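Local coordinates for hemolysin II regulatory protein (Bacillus cereus, PDB 2JJ7) that probably binds DNA as a dimeric transcriptional regulator of the TetR family, controlling the hemolysin II gene, at residues Y55-L64 and H93-A104. Residues are numbered along the deposited sequence; the frame is centred on the assembly and turned at random.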
# COMPACT_ATOMS: atom_id res chain seq x y z
N TYR B 55 -4.33 17.14 18.12
CA TYR B 55 -4.20 16.42 16.85
C TYR B 55 -4.29 17.37 15.66
O TYR B 55 -3.44 17.32 14.78
CB TYR B 55 -5.29 15.38 16.76
CG TYR B 55 -5.18 14.41 15.60
CD1 TYR B 55 -6.10 14.47 14.56
CD2 TYR B 55 -4.21 13.41 15.56
CE1 TYR B 55 -6.06 13.58 13.52
CE2 TYR B 55 -4.16 12.50 14.50
CZ TYR B 55 -5.10 12.61 13.49
OH TYR B 55 -5.13 11.75 12.43
N TYR B 56 -5.31 18.23 15.65
CA TYR B 56 -5.43 19.25 14.62
C TYR B 56 -4.15 20.09 14.54
O TYR B 56 -3.62 20.30 13.45
CB TYR B 56 -6.64 20.17 14.87
CG TYR B 56 -8.02 19.55 14.67
CD1 TYR B 56 -8.19 18.34 14.00
CD2 TYR B 56 -9.15 20.21 15.12
CE1 TYR B 56 -9.46 17.79 13.82
CE2 TYR B 56 -10.41 19.68 14.94
CZ TYR B 56 -10.57 18.48 14.30
OH TYR B 56 -11.85 17.99 14.14
N GLU B 57 -3.66 20.53 15.69
CA GLU B 57 -2.46 21.36 15.74
C GLU B 57 -1.21 20.62 15.25
O GLU B 57 -0.29 21.23 14.71
CB GLU B 57 -2.25 21.92 17.15
CG GLU B 57 -3.26 22.98 17.57
CD GLU B 57 -3.31 24.18 16.63
OE1 GLU B 57 -2.24 24.65 16.19
OE2 GLU B 57 -4.42 24.66 16.34
N VAL B 58 -1.19 19.30 15.43
CA VAL B 58 -0.11 18.45 14.93
C VAL B 58 -0.08 18.45 13.40
O VAL B 58 0.98 18.65 12.80
CB VAL B 58 -0.19 17.00 15.48
CG1 VAL B 58 0.67 16.04 14.64
CG2 VAL B 58 0.27 16.99 16.93
N PHE B 59 -1.24 18.24 12.78
CA PHE B 59 -1.36 18.34 11.32
C PHE B 59 -0.99 19.73 10.79
O PHE B 59 -0.32 19.85 9.78
CB PHE B 59 -2.75 17.89 10.86
CG PHE B 59 -2.79 16.44 10.43
CD1 PHE B 59 -2.43 16.08 9.14
CD2 PHE B 59 -3.17 15.44 11.33
CE1 PHE B 59 -2.45 14.72 8.72
CE2 PHE B 59 -3.20 14.10 10.94
CZ PHE B 59 -2.83 13.74 9.63
N LYS B 60 -1.41 20.77 11.52
CA LYS B 60 -1.10 22.15 11.18
C LYS B 60 0.41 22.43 11.26
O LYS B 60 0.96 23.02 10.34
CB LYS B 60 -1.87 23.10 12.11
CG LYS B 60 -1.82 24.56 11.74
CD LYS B 60 -2.51 25.38 12.81
CE LYS B 60 -2.74 26.82 12.37
NZ LYS B 60 -3.27 27.66 13.48
N LYS B 61 1.06 22.02 12.35
CA LYS B 61 2.49 22.27 12.53
C LYS B 61 3.36 21.42 11.61
O LYS B 61 4.32 21.93 11.04
CB LYS B 61 2.94 22.05 13.99
CG LYS B 61 4.37 22.54 14.22
CD LYS B 61 4.76 22.58 15.67
CE LYS B 61 6.19 23.12 15.83
NZ LYS B 61 6.34 24.56 15.45
N TYR B 62 3.02 20.14 11.46
CA TYR B 62 3.91 19.20 10.77
C TYR B 62 3.42 18.75 9.40
O TYR B 62 4.11 18.00 8.70
CB TYR B 62 4.25 18.00 11.66
CG TYR B 62 4.87 18.39 12.97
CD1 TYR B 62 6.16 18.92 13.02
CD2 TYR B 62 4.16 18.24 14.18
CE1 TYR B 62 6.74 19.30 14.25
CE2 TYR B 62 4.74 18.62 15.41
CZ TYR B 62 6.03 19.15 15.43
OH TYR B 62 6.61 19.54 16.63
N GLY B 63 2.25 19.23 8.99
CA GLY B 63 1.77 18.96 7.63
C GLY B 63 2.33 20.01 6.67
O GLY B 63 3.33 20.67 6.97
N LEU B 64 1.66 20.18 5.54
CA LEU B 64 2.06 21.19 4.57
C LEU B 64 1.88 22.62 5.09
O LEU B 64 0.85 22.95 5.69
CB LEU B 64 1.28 20.96 3.26
CG LEU B 64 1.39 19.52 2.75
CD1 LEU B 64 0.34 19.22 1.69
CD2 LEU B 64 2.80 19.21 2.24
N HIS B 93 8.50 15.24 2.27
CA HIS B 93 7.76 15.62 3.47
C HIS B 93 7.70 14.48 4.51
O HIS B 93 7.85 14.71 5.72
CB HIS B 93 6.34 16.10 3.17
CG HIS B 93 5.73 16.85 4.31
ND1 HIS B 93 6.00 18.17 4.56
CD2 HIS B 93 4.93 16.43 5.33
CE1 HIS B 93 5.38 18.55 5.66
NE2 HIS B 93 4.72 17.51 6.15
N ILE B 94 7.42 13.28 4.02
CA ILE B 94 7.28 12.09 4.87
C ILE B 94 8.62 11.68 5.49
O ILE B 94 8.68 11.25 6.64
CB ILE B 94 6.59 10.91 4.11
CG1 ILE B 94 5.13 11.26 3.77
CG2 ILE B 94 6.68 9.58 4.89
CD1 ILE B 94 4.41 12.16 4.79
N LYS B 95 9.70 11.84 4.71
CA LYS B 95 11.04 11.62 5.20
C LYS B 95 11.29 12.50 6.42
O LYS B 95 11.81 12.03 7.42
CB LYS B 95 12.07 11.95 4.12
CG LYS B 95 13.25 11.00 4.08
CD LYS B 95 14.41 11.54 3.23
CE LYS B 95 13.94 12.11 1.89
NZ LYS B 95 15.06 12.35 0.93
N GLU B 96 10.88 13.76 6.32
CA GLU B 96 11.11 14.75 7.38
C GLU B 96 10.08 14.59 8.50
O GLU B 96 10.35 14.92 9.66
CB GLU B 96 11.03 16.17 6.81
CG GLU B 96 12.12 16.52 5.76
CD GLU B 96 11.86 17.83 5.00
OE1 GLU B 96 10.69 18.29 4.94
OE2 GLU B 96 12.82 18.40 4.43
N ASN B 97 8.90 14.08 8.15
CA ASN B 97 7.80 13.95 9.10
C ASN B 97 7.13 12.59 9.07
O ASN B 97 5.96 12.49 8.65
CB ASN B 97 6.76 15.03 8.81
CG ASN B 97 7.33 16.41 8.88
OD1 ASN B 97 7.40 17.00 9.95
ND2 ASN B 97 7.73 16.94 7.73
N PRO B 98 7.85 11.53 9.50
CA PRO B 98 7.31 10.17 9.32
C PRO B 98 5.92 9.95 9.94
O PRO B 98 5.10 9.22 9.37
CB PRO B 98 8.37 9.26 9.97
CG PRO B 98 9.35 10.20 10.69
CD PRO B 98 9.23 11.53 10.02
N GLU B 99 5.66 10.59 11.08
CA GLU B 99 4.40 10.42 11.80
C GLU B 99 3.19 10.88 10.98
O GLU B 99 2.11 10.30 11.08
CB GLU B 99 4.43 11.18 13.14
CG GLU B 99 5.40 10.59 14.12
CD GLU B 99 6.81 11.16 14.01
OE1 GLU B 99 7.09 11.98 13.10
OE2 GLU B 99 7.63 10.78 14.86
N ILE B 100 3.39 11.94 10.19
CA ILE B 100 2.34 12.47 9.32
C ILE B 100 1.99 11.41 8.25
O ILE B 100 0.84 11.29 7.84
CB ILE B 100 2.76 13.84 8.70
CG1 ILE B 100 2.90 14.95 9.78
CG2 ILE B 100 1.80 14.27 7.59
CD1 ILE B 100 1.59 15.28 10.61
N GLY B 101 2.99 10.65 7.82
CA GLY B 101 2.75 9.54 6.90
C GLY B 101 1.75 8.55 7.49
O GLY B 101 0.71 8.25 6.90
N THR B 102 2.08 8.06 8.68
CA THR B 102 1.26 7.09 9.39
C THR B 102 -0.14 7.65 9.64
O THR B 102 -1.14 6.99 9.35
CB THR B 102 1.91 6.72 10.74
OG1 THR B 102 3.06 5.91 10.50
CG2 THR B 102 0.93 5.96 11.65
N LEU B 103 -0.21 8.88 10.14
CA LEU B 103 -1.49 9.47 10.52
C LEU B 103 -2.36 9.79 9.31
O LEU B 103 -3.57 9.52 9.34
CB LEU B 103 -1.29 10.73 11.38
CG LEU B 103 -0.55 10.52 12.69
CD1 LEU B 103 -0.33 11.86 13.40
CD2 LEU B 103 -1.28 9.51 13.59
N ALA B 104 -1.75 10.34 8.26
CA ALA B 104 -2.49 10.62 7.04
C ALA B 104 -2.93 9.34 6.39
O ALA B 104 -4.04 9.28 5.87
CB ALA B 104 -1.69 11.47 6.04
O HOH W 1 -4.58 9.10 11.80
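Tyr62 and Gly63, where helix 51-62 ends, lie nearest Asn97, at the break between helices 79-96 and 98-109, and Ile100, in the first turn of the latter; the axes of segments 55-62 and 98-104 approach to 10.6 Å at 127°. Direct polar contact is one hydrogen bond, His93 NE2 to Tyr62 O (2.7 Å), bent to 144° at the hydrogen and tilted from the carbonyl plane. The His93 ring, swung beside its own carbonyl carbon (chi1 -164°), reaches the end of helix 51-62 and lies between two groups: Leu64 CD2 makes a CH-pi contact over one face, 4.3 Å from the centroid, and Asn97 ND2 sits 3.4 Å above the other. That amide is itself held by a bond from ND2 to His93 O (3.0 Å), while OD1 accepts from Lys17, which also makes a cation-pi contact with Tyr62. Ile100 supplies the apolar centre, its CG1 3.8 Å from Tyr62 CB and its CD1 over a face of the Phe59 ring. Phe59 CZ meets Leu103 CB at 3.8 Å, and Tyr55 CE2 reaches Leu103 CD1. One water donates to both Tyr55 OH and Leu103 O; the hydroxyl also bonds Glu107. In TetR-family topology helix 51-62 links the DNA-binding domain to the helical C-terminal domain and packs here on the latter, at the junction through which regulators of this family generally couple their two domains.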